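Local structure of YjbQ family protein (Sulfolobus tokodaii, 1VE0) at residues K6-K11 with V127-M132; S14-I19 with L117-P122; E27-I32 with G104-G109; A37-K42 with R97-I102; I48-A53 with Q112-L117. The protein is of unknown function but binds zinc, as a trimer-forming member of the YjbQ (UPF0047) family. All blocks are in the same frame, centred on the assembly; numbering follows the deposited sequence.

Contact 1. Residues K6-K11 with V127-M132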
# COMPACT_ATOMS: atom_id res chain seq x y z
N LYS A 6 -6.24 -17.90 7.56
CA LYS A 6 -7.14 -17.83 8.70
C LYS A 6 -7.84 -16.49 8.79
O LYS A 6 -7.21 -15.44 8.59
CB LYS A 6 -6.38 -18.10 10.00
CG LYS A 6 -5.81 -19.51 10.08
CD LYS A 6 -5.71 -20.01 11.52
CE LYS A 6 -4.53 -19.42 12.27
NZ LYS A 6 -3.21 -20.03 11.90
N GLU A 7 -9.14 -16.53 9.08
CA GLU A 7 -9.95 -15.33 9.19
C GLU A 7 -10.49 -15.13 10.59
O GLU A 7 -10.70 -16.10 11.32
CB GLU A 7 -11.14 -15.40 8.22
CG GLU A 7 -10.77 -15.47 6.74
CD GLU A 7 -11.99 -15.44 5.83
OE1 GLU A 7 -11.81 -15.27 4.61
OE2 GLU A 7 -13.12 -15.61 6.34
N PHE A 8 -10.70 -13.88 10.98
CA PHE A 8 -11.29 -13.56 12.27
C PHE A 8 -12.13 -12.30 12.05
O PHE A 8 -11.92 -11.59 11.06
CB PHE A 8 -10.23 -13.35 13.35
CG PHE A 8 -9.28 -12.20 13.09
CD1 PHE A 8 -9.64 -10.90 13.42
CD2 PHE A 8 -8.01 -12.44 12.56
CE1 PHE A 8 -8.75 -9.84 13.23
CE2 PHE A 8 -7.10 -11.38 12.36
CZ PHE A 8 -7.48 -10.08 12.70
N THR A 9 -13.09 -12.03 12.93
CA THR A 9 -13.94 -10.85 12.79
C THR A 9 -13.79 -9.89 13.95
O THR A 9 -13.41 -10.28 15.05
CB THR A 9 -15.45 -11.23 12.71
OG1 THR A 9 -15.84 -11.87 13.93
CG2 THR A 9 -15.73 -12.15 11.54
N VAL A 10 -14.05 -8.62 13.69
CA VAL A 10 -13.99 -7.61 14.72
C VAL A 10 -15.21 -6.74 14.50
O VAL A 10 -15.59 -6.47 13.36
CB VAL A 10 -12.71 -6.74 14.64
CG1 VAL A 10 -11.48 -7.60 14.88
CG2 VAL A 10 -12.63 -6.06 13.29
N LYS A 11 -15.82 -6.30 15.58
CA LYS A 11 -17.01 -5.48 15.48
C LYS A 11 -16.64 -4.01 15.64
O LYS A 11 -16.12 -3.62 16.68
CB LYS A 11 -18.00 -5.89 16.58
CG LYS A 11 -19.44 -5.90 16.14
CD LYS A 11 -19.90 -4.53 15.70
CE LYS A 11 -21.30 -4.62 15.11
NZ LYS A 11 -21.32 -5.52 13.92
N VAL A 127 -11.30 -10.11 8.81
CA VAL A 127 -9.91 -9.94 8.43
C VAL A 127 -9.32 -11.28 8.02
O VAL A 127 -9.44 -12.27 8.74
CB VAL A 127 -9.05 -9.38 9.60
CG1 VAL A 127 -7.58 -9.28 9.17
CG2 VAL A 127 -9.56 -8.01 10.00
N LEU A 128 -8.71 -11.33 6.84
CA LEU A 128 -8.06 -12.56 6.41
C LEU A 128 -6.54 -12.42 6.59
O LEU A 128 -5.94 -11.42 6.16
CB LEU A 128 -8.36 -12.84 4.93
CG LEU A 128 -7.42 -13.82 4.21
CD1 LEU A 128 -7.59 -15.24 4.76
CD2 LEU A 128 -7.71 -13.78 2.71
N VAL A 129 -5.93 -13.39 7.25
CA VAL A 129 -4.48 -13.39 7.42
C VAL A 129 -3.99 -14.59 6.62
O VAL A 129 -4.23 -15.75 6.97
CB VAL A 129 -4.04 -13.53 8.89
CG1 VAL A 129 -2.51 -13.47 8.97
CG2 VAL A 129 -4.67 -12.41 9.74
N LYS A 130 -3.33 -14.29 5.51
CA LYS A 130 -2.81 -15.31 4.62
C LYS A 130 -1.31 -15.27 4.77
O LYS A 130 -0.66 -14.31 4.33
CB LYS A 130 -3.22 -14.97 3.18
CG LYS A 130 -2.89 -16.03 2.16
CD LYS A 130 -4.14 -16.58 1.55
CE LYS A 130 -3.84 -17.53 0.42
NZ LYS A 130 -5.05 -18.30 0.06
N SER A 131 -0.75 -16.30 5.40
CA SER A 131 0.69 -16.35 5.62
C SER A 131 1.38 -17.39 4.77
O SER A 131 0.84 -18.47 4.51
CB SER A 131 0.98 -16.62 7.10
OG SER A 131 0.28 -15.71 7.92
N MSE A 132 2.60 -17.06 4.35
CA MSE A 132 3.39 -17.96 3.53
C MSE A 132 4.84 -17.95 4.02
O MSE A 132 5.36 -16.91 4.43
CB MSE A 132 3.33 -17.55 2.05
CG MSE A 132 1.99 -17.85 1.38
SE MSE A 132 1.94 -17.53 -0.56
CE MSE A 132 3.80 -17.83 -0.97
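Lys6 and Val129 form a hydrogen-bonded antiparallel pair, Phe8 and Val127 a second, with Glu7 and Leu128 as the non-hydrogen-bonded pair between them. The short axes run antiparallel at 157°, 4.7 Å apart; within this chain 2-11 is an outermost strand of the five-stranded antiparallel sheet. Four backbone bonds hold the register; the straightest, Val127 N to Phe8 O at 2.8 Å, lies nearly along the C=O axis. Between the paired rungs, Glu7 CA comes to 3.1 Å from Val127 O as a CA-H...O contact.

Phe8 carries the side-chain contact. With CG set between the backbone N and carbonyl carbon (chi1 62°), its ring leans over Val127, whose CB makes a CH-pi contact 3.8 Å from the ring centroid. Gln24 and Val25 of helix 22-28 also pack on the Phe8 side chain. With Phe8 cut back to an alanine, Val127 is likely to lose its aromatic cover and a gap to open below the helix. On the other sheet face, the extended Glu7 chain crosses Leu128, CG to CD1 3.8 Å. Back on the helix-facing side, Val129 CG2 meets the edge of the Phe8 ring at CE2, 3.7 Å away.

Contact 2. Residues S14-I19 with L117-P122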
# COMPACT_ATOMS: atom_id res chain seq x y z
N SER A 14 -18.52 2.36 15.54
CA SER A 14 -18.97 3.67 15.10
C SER A 14 -18.78 3.78 13.59
O SER A 14 -18.25 2.86 12.97
CB SER A 14 -18.15 4.74 15.83
OG SER A 14 -18.77 6.00 15.77
N ARG A 15 -19.22 4.89 13.00
CA ARG A 15 -19.03 5.07 11.56
C ARG A 15 -17.52 5.06 11.32
O ARG A 15 -17.03 4.35 10.44
CB ARG A 15 -19.62 6.39 11.09
CG ARG A 15 -19.60 6.54 9.60
CD ARG A 15 -20.07 7.91 9.19
NE ARG A 15 -20.62 7.91 7.84
CZ ARG A 15 -21.00 9.01 7.19
NH1 ARG A 15 -21.50 8.93 5.97
NH2 ARG A 15 -20.86 10.20 7.77
N PHE A 16 -16.82 5.87 12.10
CA PHE A 16 -15.35 5.96 12.04
C PHE A 16 -14.83 5.28 13.30
O PHE A 16 -15.21 5.63 14.41
CB PHE A 16 -14.91 7.42 12.02
CG PHE A 16 -15.13 8.09 10.69
CD1 PHE A 16 -14.11 8.12 9.73
CD2 PHE A 16 -16.36 8.65 10.37
CE1 PHE A 16 -14.33 8.69 8.48
CE2 PHE A 16 -16.59 9.22 9.11
CZ PHE A 16 -15.57 9.23 8.17
N ASP A 17 -13.96 4.30 13.12
CA ASP A 17 -13.43 3.57 14.27
C ASP A 17 -12.04 3.04 13.92
O ASP A 17 -11.69 2.90 12.75
CB ASP A 17 -14.37 2.41 14.61
CG ASP A 17 -14.21 1.91 16.03
OD1 ASP A 17 -13.47 2.56 16.81
OD2 ASP A 17 -14.83 0.88 16.35
N SER A 18 -11.25 2.77 14.95
CA SER A 18 -9.91 2.24 14.75
C SER A 18 -9.70 1.16 15.79
O SER A 18 -9.91 1.37 16.99
CB SER A 18 -8.86 3.35 14.86
OG SER A 18 -9.09 4.18 15.99
N ILE A 19 -9.30 -0.02 15.34
CA ILE A 19 -9.12 -1.14 16.24
C ILE A 19 -7.77 -1.81 16.09
O ILE A 19 -7.38 -2.16 14.98
CB ILE A 19 -10.21 -2.20 15.99
CG1 ILE A 19 -11.59 -1.61 16.28
CG2 ILE A 19 -9.94 -3.45 16.83
CD1 ILE A 19 -12.74 -2.55 15.97
N LEU A 117 -8.84 0.31 10.18
CA LEU A 117 -9.47 1.63 10.15
C LEU A 117 -10.82 1.46 9.47
O LEU A 117 -10.91 0.95 8.36
CB LEU A 117 -8.60 2.65 9.39
CG LEU A 117 -7.25 3.05 10.01
CD1 LEU A 117 -6.59 4.13 9.13
CD2 LEU A 117 -7.45 3.61 11.44
N GLU A 118 -11.87 1.89 10.17
CA GLU A 118 -13.25 1.78 9.71
C GLU A 118 -13.76 3.16 9.32
O GLU A 118 -13.59 4.12 10.07
CB GLU A 118 -14.09 1.19 10.85
CG GLU A 118 -15.60 1.20 10.68
CD GLU A 118 -16.08 0.30 9.57
OE1 GLU A 118 -16.00 0.73 8.40
OE2 GLU A 118 -16.53 -0.83 9.87
N PHE A 119 -14.40 3.26 8.16
CA PHE A 119 -14.93 4.52 7.68
C PHE A 119 -16.41 4.42 7.34
O PHE A 119 -17.01 5.40 6.94
CB PHE A 119 -14.17 4.99 6.44
CG PHE A 119 -12.67 4.99 6.61
CD1 PHE A 119 -11.89 4.01 5.99
CD2 PHE A 119 -12.05 5.92 7.42
CE1 PHE A 119 -10.52 3.97 6.19
CE2 PHE A 119 -10.67 5.89 7.62
CZ PHE A 119 -9.91 4.91 7.00
N ASP A 120 -16.99 3.23 7.51
CA ASP A 120 -18.40 3.01 7.20
C ASP A 120 -19.05 2.05 8.20
O ASP A 120 -19.82 1.17 7.82
CB ASP A 120 -18.55 2.43 5.78
CG ASP A 120 -20.00 2.46 5.28
OD1 ASP A 120 -20.36 1.62 4.43
OD2 ASP A 120 -20.76 3.33 5.73
N GLY A 121 -18.73 2.23 9.48
CA GLY A 121 -19.29 1.37 10.51
C GLY A 121 -20.63 1.89 11.03
O GLY A 121 -21.16 2.86 10.49
N PRO A 122 -21.23 1.26 12.05
CA PRO A 122 -20.73 0.07 12.75
C PRO A 122 -20.99 -1.19 11.94
O PRO A 122 -22.04 -1.32 11.31
CB PRO A 122 -21.52 0.10 14.06
CG PRO A 122 -22.83 0.70 13.64
CD PRO A 122 -22.41 1.83 12.73
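Arg15 O receives the N-H of Gly121 at 2.9 Å, in a nearly straight bond (172° at the hydrogen), where the loop 119-122 folds back beside 14-16. Beyond it the chains become strands: Asp17 and Glu118 form a hydrogen-bonded antiparallel pair, with Glu118 N to Asp17 O at 2.8 Å. Gly121 fits closely, for its CA lies 3.1 Å from Ser14 O and a side chain there would collide with that oxygen. Two aromatic side chains stand nearly perpendicular: CE1 of Phe16 lies in the plane of the Phe119 ring, at its edge, 3.7 Å from CD2. Beside the strand pair, Leu117 CD2 packs on Ser18 CB.

Glu118 ties the turn after the strand from behind this first shell. Its chain, bent at chi2 (67°), brings CG to 3.5 Å from Arg15 O and turns OE1 back to the N-H of Asp120, 2.8 Å away and met from above the carboxylate plane. OE2 is held by Arg125 and Thr12. Were a leucine to stand in for Glu118, Arg125 would probably lose its carboxylate mate and the Asp120 N-H its acceptor. Asp120 OD1 in turn forms a salt bridge with Arg123 and a hydrogen bond with the zinc ligand Asn83, so the turn borders the metal site. Phe119 packs on helices 55-68 and 84-93, while Leu117 touches helix 55-68 and Ile49 of strand 46-51.

Contact 3. Residues E27-I32 with G104-G109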
# COMPACT_ATOMS: atom_id res chain seq x y z
N GLU A 27 -2.31 -14.72 16.51
CA GLU A 27 -2.88 -16.06 16.63
C GLU A 27 -3.07 -16.68 15.25
O GLU A 27 -2.80 -17.87 15.04
CB GLU A 27 -4.24 -16.01 17.35
CG GLU A 27 -4.16 -15.59 18.79
CD GLU A 27 -3.40 -16.60 19.64
OE1 GLU A 27 -2.92 -16.22 20.73
OE2 GLU A 27 -3.31 -17.78 19.22
N ALA A 28 -3.53 -15.86 14.30
CA ALA A 28 -3.78 -16.33 12.95
C ALA A 28 -2.56 -16.81 12.14
O ALA A 28 -2.72 -17.56 11.18
CB ALA A 28 -4.54 -15.26 12.16
N ILE A 29 -1.35 -16.40 12.52
CA ILE A 29 -0.17 -16.83 11.77
C ILE A 29 0.39 -18.17 12.25
O ILE A 29 1.27 -18.73 11.60
CB ILE A 29 0.98 -15.78 11.84
CG1 ILE A 29 1.45 -15.59 13.29
CG2 ILE A 29 0.51 -14.46 11.23
CD1 ILE A 29 2.79 -14.88 13.42
N LYS A 30 -0.10 -18.67 13.37
CA LYS A 30 0.41 -19.93 13.89
C LYS A 30 0.45 -20.99 12.81
O LYS A 30 -0.53 -21.25 12.13
CB LYS A 30 -0.42 -20.40 15.09
CG LYS A 30 -0.23 -19.51 16.33
CD LYS A 30 -0.76 -20.16 17.59
CE LYS A 30 -0.92 -19.16 18.72
NZ LYS A 30 0.32 -18.43 19.04
N GLY A 31 1.62 -21.60 12.65
CA GLY A 31 1.79 -22.60 11.62
C GLY A 31 2.98 -22.19 10.77
O GLY A 31 3.65 -23.04 10.19
N ILE A 32 3.22 -20.89 10.69
CA ILE A 32 4.34 -20.35 9.93
C ILE A 32 5.43 -19.89 10.90
O ILE A 32 5.16 -19.17 11.86
CB ILE A 32 3.90 -19.15 9.06
CG1 ILE A 32 2.89 -19.61 8.00
CG2 ILE A 32 5.12 -18.49 8.43
CD1 ILE A 32 3.45 -20.58 6.96
N GLY A 104 8.47 -17.61 14.40
CA GLY A 104 7.07 -17.87 14.70
C GLY A 104 6.28 -16.68 15.23
O GLY A 104 5.11 -16.84 15.59
N LYS A 105 6.90 -15.50 15.29
CA LYS A 105 6.23 -14.30 15.79
C LYS A 105 6.19 -13.14 14.79
O LYS A 105 7.00 -13.06 13.87
CB LYS A 105 6.95 -13.79 17.05
CG LYS A 105 7.28 -14.87 18.06
CD LYS A 105 7.82 -14.28 19.36
CE LYS A 105 9.20 -13.68 19.19
NZ LYS A 105 9.69 -13.05 20.46
N LEU A 106 5.25 -12.22 14.98
CA LEU A 106 5.15 -11.05 14.10
C LEU A 106 6.41 -10.21 14.36
O LEU A 106 6.72 -9.89 15.50
CB LEU A 106 3.92 -10.22 14.45
CG LEU A 106 2.57 -10.90 14.22
CD1 LEU A 106 1.44 -9.95 14.66
CD2 LEU A 106 2.43 -11.24 12.74
N ASP A 107 7.12 -9.85 13.30
CA ASP A 107 8.34 -9.07 13.43
C ASP A 107 7.96 -7.59 13.32
O ASP A 107 8.01 -6.99 12.24
CB ASP A 107 9.32 -9.49 12.32
CG ASP A 107 10.66 -8.78 12.40
OD1 ASP A 107 11.04 -8.35 13.51
OD2 ASP A 107 11.35 -8.67 11.36
N LEU A 108 7.57 -7.01 14.46
CA LEU A 108 7.13 -5.62 14.55
C LEU A 108 8.13 -4.70 15.24
O LEU A 108 8.84 -5.11 16.16
CB LEU A 108 5.80 -5.56 15.31
CG LEU A 108 4.65 -6.31 14.63
CD1 LEU A 108 3.51 -6.62 15.62
CD2 LEU A 108 4.17 -5.48 13.47
N GLY A 109 8.16 -3.45 14.79
CA GLY A 109 9.03 -2.45 15.39
C GLY A 109 8.49 -2.08 16.76
O GLY A 109 7.37 -2.46 17.12
O HOH W 1 3.81 -19.65 14.15
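The tip of Ile29, CD1, presses on Leu106 CD2 at 3.7 Å in the close-packed part of this contact. The two side chains cross obliquely, and the second branch of Ile29, CG2, also approaches Leu106 CD2, at 4.0 Å. A chi1 of 62° at Ile29 carries CD1 across to the other segment, where it also lies 3.7 Å from Gly104 O. The packing continues outside the pair: Ile29 packs on Val129 and Ser131 of strand 124-133, and Leu106 on Thr22, Val25 and Ser26 of helix 22-28.

The other side is looser and wet. No direct hydrogen bond joins the segments; Ile32 O comes no nearer to Gly104 CA than 3.7 Å. A water spans the interval instead, donating to Ile32 O at 2.7 Å, accepting from Gly31 N at 3.3 Å and donating weakly to Gly104 O. Gly31 and Gly104 both have positive phi (126° and 75°), and at the former a side chain would be jammed against the preceding carbonyl oxygen. Lys30 is solvent-exposed and its CB points away from 104-109.

Only 170 Å² is buried in all. The C-terminal end of helix 22-28 and the segment leading out of it rest on the short strand 105-106, which within this chain is an outermost strand of the five-stranded antiparallel sheet.

Contact 4. Residues A37-K42 with R97-I102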
# COMPACT_ATOMS: atom_id res chain seq x y z
N ALA A 37 3.20 -12.44 6.44
CA ALA A 37 1.79 -12.46 6.77
C ALA A 37 1.15 -11.34 5.96
O ALA A 37 1.60 -10.19 6.03
CB ALA A 37 1.58 -12.20 8.26
N HIS A 38 0.14 -11.67 5.17
CA HIS A 38 -0.58 -10.66 4.42
C HIS A 38 -1.87 -10.46 5.19
O HIS A 38 -2.69 -11.37 5.26
CB HIS A 38 -0.90 -11.16 3.01
CG HIS A 38 0.31 -11.36 2.15
ND1 HIS A 38 0.86 -10.34 1.41
CD2 HIS A 38 1.09 -12.45 1.95
CE1 HIS A 38 1.93 -10.79 0.78
NE2 HIS A 38 2.09 -12.07 1.09
N VAL A 39 -2.04 -9.28 5.78
CA VAL A 39 -3.25 -8.96 6.55
C VAL A 39 -4.16 -8.27 5.55
O VAL A 39 -3.88 -7.15 5.10
CB VAL A 39 -2.92 -8.03 7.72
CG1 VAL A 39 -4.18 -7.72 8.53
CG2 VAL A 39 -1.88 -8.71 8.62
N ILE A 40 -5.24 -8.96 5.20
CA ILE A 40 -6.16 -8.51 4.16
C ILE A 40 -7.62 -8.41 4.56
O ILE A 40 -8.13 -9.24 5.30
CB ILE A 40 -6.09 -9.52 2.97
CG1 ILE A 40 -4.68 -9.57 2.41
CG2 ILE A 40 -7.13 -9.17 1.88
CD1 ILE A 40 -4.34 -10.91 1.79
N VAL A 41 -8.31 -7.38 4.07
CA VAL A 41 -9.76 -7.34 4.31
C VAL A 41 -10.35 -7.43 2.91
O VAL A 41 -9.83 -6.84 1.97
CB VAL A 41 -10.27 -6.05 5.00
CG1 VAL A 41 -9.85 -6.06 6.47
CG2 VAL A 41 -9.77 -4.79 4.26
N LYS A 42 -11.42 -8.21 2.77
CA LYS A 42 -12.06 -8.33 1.47
C LYS A 42 -13.17 -7.29 1.41
O LYS A 42 -14.14 -7.45 0.67
CB LYS A 42 -12.64 -9.73 1.28
CG LYS A 42 -11.61 -10.85 1.36
CD LYS A 42 -12.31 -12.19 1.16
CE LYS A 42 -11.42 -13.35 1.53
NZ LYS A 42 -12.16 -14.65 1.36
N ARG A 97 -1.77 -5.04 4.26
CA ARG A 97 -0.45 -4.65 4.72
C ARG A 97 0.31 -5.96 4.96
O ARG A 97 -0.30 -6.98 5.27
CB ARG A 97 -0.54 -3.86 6.04
CG ARG A 97 -0.98 -2.41 5.87
CD ARG A 97 0.08 -1.62 5.12
NE ARG A 97 -0.24 -0.20 5.05
CZ ARG A 97 -1.09 0.34 4.18
NH1 ARG A 97 -1.72 -0.43 3.29
NH2 ARG A 97 -1.28 1.66 4.16
N VAL A 98 1.63 -5.93 4.81
CA VAL A 98 2.42 -7.13 5.05
C VAL A 98 3.17 -6.99 6.36
O VAL A 98 3.58 -5.89 6.74
CB VAL A 98 3.43 -7.39 3.92
CG1 VAL A 98 2.70 -7.63 2.61
CG2 VAL A 98 4.36 -6.22 3.78
N VAL A 99 3.33 -8.10 7.07
CA VAL A 99 4.07 -8.09 8.32
C VAL A 99 4.98 -9.31 8.24
O VAL A 99 4.53 -10.41 7.94
CB VAL A 99 3.14 -8.20 9.56
CG1 VAL A 99 3.97 -8.11 10.84
CG2 VAL A 99 2.12 -7.08 9.54
N PRO A 100 6.28 -9.11 8.45
CA PRO A 100 7.15 -10.29 8.37
C PRO A 100 6.96 -11.15 9.61
O PRO A 100 6.55 -10.66 10.66
CB PRO A 100 8.55 -9.69 8.29
CG PRO A 100 8.41 -8.38 9.07
CD PRO A 100 7.05 -7.87 8.63
N ILE A 101 7.24 -12.44 9.46
CA ILE A 101 7.14 -13.39 10.55
C ILE A 101 8.55 -13.96 10.74
O ILE A 101 9.20 -14.32 9.77
CB ILE A 101 6.20 -14.57 10.19
CG1 ILE A 101 4.80 -14.04 9.86
CG2 ILE A 101 6.14 -15.55 11.35
CD1 ILE A 101 3.85 -15.12 9.36
N ILE A 102 9.01 -14.02 11.98
CA ILE A 102 10.33 -14.56 12.26
C ILE A 102 10.26 -15.27 13.61
O ILE A 102 9.66 -14.76 14.56
CB ILE A 102 11.40 -13.43 12.25
CG1 ILE A 102 12.81 -14.03 12.29
CG2 ILE A 102 11.21 -12.49 13.42
CD1 ILE A 102 13.17 -14.85 11.06
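Four backbone hydrogen bonds join the segments, two between Ala37 and Val99 and two between Val39 and Arg97, so each is a hydrogen-bonded antiparallel pair; His38 and Val98 form the non-hydrogen-bonded pair between them. Both Ala37 N to Val99 O and Val39 N to Arg97 O measure 2.9 Å, and the second bond reaches its acceptor almost head-on, with a C=O...N angle of 172°. The short strand axes pass 4.8 Å apart at 151°. A CA-H...O contact from Val98 CA to Ala37 O, 3.3 Å, supplements the regular bonds.

Side-chain contacts are divided between the two faces. On the face of Ala37, Val39 and Val99, the small Ala37 side chain lets Ile101 close in, CB to CD1 3.9 Å, while Val39 CG2 and Val99 CG2 stand farther apart at 4.4 Å. On the reverse face His38 and Val98 stand next to each other, their tips rising from the sheet in the same direction. Val98 CG1, anti to its own carbonyl carbon (chi1 -62°), touches the imidazole at ND1, 3.5 Å away. That nitrogen is buried with no polar partner in the model.

The charged group is directed out of the pair: Arg97 sends NH1 to Ile93 O and NH2 to Ala91 O of the third subunit.

Strand 35-41 continues the sheet on its far edge through backbone bonds from His38 to Lys130 and from Ile40 to Leu128. The Val39 and Val99 face packs against Ile48, Ile50 and Ile114 of the three-stranded sheet, whereas His38 meets Ile36 of the second subunit and Val98 meets Ser96 of the third.

Contact 5. Residues I48-A53 with Q112-L117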
# COMPACT_ATOMS: atom_id res chain seq x y z
N ILE A 48 -6.42 -1.32 6.22
CA ILE A 48 -5.43 -1.84 7.17
C ILE A 48 -4.17 -0.99 7.09
O ILE A 48 -3.72 -0.65 6.00
CB ILE A 48 -5.02 -3.32 6.84
CG1 ILE A 48 -6.22 -4.27 6.98
CG2 ILE A 48 -3.88 -3.78 7.74
CD1 ILE A 48 -6.77 -4.41 8.41
N ILE A 49 -3.63 -0.61 8.24
CA ILE A 49 -2.39 0.16 8.30
C ILE A 49 -1.56 -0.48 9.39
O ILE A 49 -2.11 -1.20 10.23
CB ILE A 49 -2.59 1.65 8.72
CG1 ILE A 49 -3.12 1.73 10.16
CG2 ILE A 49 -3.54 2.37 7.77
CD1 ILE A 49 -3.24 3.14 10.70
N ILE A 50 -0.25 -0.25 9.36
CA ILE A 50 0.65 -0.73 10.41
C ILE A 50 1.22 0.55 11.02
O ILE A 50 1.99 1.25 10.36
CB ILE A 50 1.85 -1.55 9.87
CG1 ILE A 50 1.38 -2.70 8.99
CG2 ILE A 50 2.67 -2.11 11.06
CD1 ILE A 50 0.39 -3.64 9.65
N ASN A 51 0.84 0.87 12.25
CA ASN A 51 1.36 2.06 12.88
C ASN A 51 1.23 2.04 14.40
O ASN A 51 0.96 1.00 14.99
CB ASN A 51 0.69 3.30 12.28
CG ASN A 51 1.65 4.47 12.15
OD1 ASN A 51 1.85 5.22 13.10
ND2 ASN A 51 2.28 4.59 10.98
N GLU A 52 1.41 3.19 15.05
CA GLU A 52 1.33 3.20 16.51
C GLU A 52 -0.10 3.35 17.01
O GLU A 52 -0.85 4.22 16.55
CB GLU A 52 2.22 4.32 17.08
CG GLU A 52 2.32 4.29 18.61
CD GLU A 52 3.20 5.40 19.18
OE1 GLU A 52 3.22 5.56 20.41
OE2 GLU A 52 3.87 6.10 18.40
N ALA A 53 -0.49 2.49 17.94
CA ALA A 53 -1.84 2.53 18.46
C ALA A 53 -1.95 3.40 19.71
O ALA A 53 -2.64 3.04 20.67
CB ALA A 53 -2.32 1.13 18.77
N GLN A 112 5.07 -0.46 16.38
CA GLN A 112 4.15 -0.99 15.37
C GLN A 112 3.05 -1.92 15.86
O GLN A 112 3.30 -2.90 16.58
CB GLN A 112 4.89 -1.73 14.25
CG GLN A 112 5.69 -0.87 13.32
CD GLN A 112 6.25 -1.69 12.18
OE1 GLN A 112 6.80 -2.78 12.40
NE2 GLN A 112 6.12 -1.17 10.96
N ARG A 113 1.84 -1.62 15.43
CA ARG A 113 0.68 -2.43 15.75
C ARG A 113 -0.10 -2.54 14.43
O ARG A 113 0.03 -1.70 13.55
CB ARG A 113 -0.19 -1.74 16.81
CG ARG A 113 0.55 -1.47 18.14
CD ARG A 113 0.94 -2.75 18.85
NE ARG A 113 -0.22 -3.44 19.40
CZ ARG A 113 -0.15 -4.56 20.13
NH1 ARG A 113 -1.26 -5.12 20.59
NH2 ARG A 113 1.03 -5.12 20.40
N ILE A 114 -0.87 -3.60 14.29
CA ILE A 114 -1.67 -3.81 13.09
C ILE A 114 -3.01 -3.17 13.44
O ILE A 114 -3.64 -3.55 14.41
CB ILE A 114 -1.81 -5.30 12.81
CG1 ILE A 114 -0.40 -5.90 12.64
CG2 ILE A 114 -2.66 -5.52 11.53
CD1 ILE A 114 -0.38 -7.41 12.48
N ILE A 115 -3.42 -2.20 12.64
CA ILE A 115 -4.66 -1.48 12.92
C ILE A 115 -5.71 -1.53 11.82
O ILE A 115 -5.39 -1.34 10.64
CB ILE A 115 -4.33 0.01 13.21
CG1 ILE A 115 -3.41 0.10 14.43
CG2 ILE A 115 -5.61 0.81 13.39
CD1 ILE A 115 -2.66 1.41 14.54
N LEU A 116 -6.96 -1.79 12.20
CA LEU A 116 -8.05 -1.76 11.21
C LEU A 116 -8.70 -0.38 11.31
O LEU A 116 -9.06 0.05 12.39
CB LEU A 116 -9.09 -2.85 11.49
CG LEU A 116 -10.44 -2.70 10.76
CD1 LEU A 116 -10.26 -2.82 9.26
CD2 LEU A 116 -11.39 -3.77 11.25
N LEU A 117 -8.84 0.31 10.18
CA LEU A 117 -9.47 1.63 10.15
C LEU A 117 -10.82 1.46 9.47
O LEU A 117 -10.91 0.95 8.36
CB LEU A 117 -8.60 2.65 9.39
CG LEU A 117 -7.25 3.05 10.01
CD1 LEU A 117 -6.59 4.13 9.13
CD2 LEU A 117 -7.45 3.61 11.44
O HOH W 2 4.57 1.03 10.54
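Ile115 and Ile49 lie opposite each other as a hydrogen-bonded antiparallel pair, Ile115 N reaching Ile49 O at 2.9 Å. Their side chains meet at a slant: Ile49 CG1, wedged next to both backbone branches (chi1 64°), comes to 3.7 Å from Ile115 CB. This leaves its CG2 and CD1 for Leu117 CD1, each at 3.8 Å, from a side chain set roughly square to it. Ile115 extends the other way, its CD1 lying 3.7 Å from Asn51 O and also near Glu52 O and Ala53.

The short axes pass 4.8 Å apart at 146°, pairing 46-51 with the central strand 113-118 of the three-stranded antiparallel sheet. Ile49 and Ile115 face helix 55-68, touching Phe61 and Met58 respectively.

Ile50, on the opposite face, stands alongside Ile114, CD1 to CG1 3.8 Å. Its CG2 touches Gln112 NE2 at 3.6 Å; a water bonded to that NE2 also reaches Ile50 O, while Gln112 OE1 accepts the N-H of Gly109. Past the strand end, Asn51 OD1 accepts the N-H of Glu52, a residue that binds zinc in a structure of this protein. The same OD1 also hydrogen-bonds ND1 of His87 of the third subunit, a zinc ligand.

Overall arrangement
From the N terminus, strand 2-11 waits for the last strand, so contact 1 closes the longest loop and all other contacts nest inside it. Contact 2 follows, joining 14-19 to 117-122 and enclosing contacts 3, 4 and 5. Contact 4 nests within contact 3, whereas contact 5 crosses both, its segments alternating with theirs. Contacts 1, 3 and 4 reach the five-stranded sheet; backbone bonds from 127-132 to 37-42 join contacts 1 and 4 directly. Contacts 2 and 5 build the three-stranded sheet, sharing Leu117 on strand 113-118. Ile48 and Ile50 against Arg97 and Val99 tie the two sheets together.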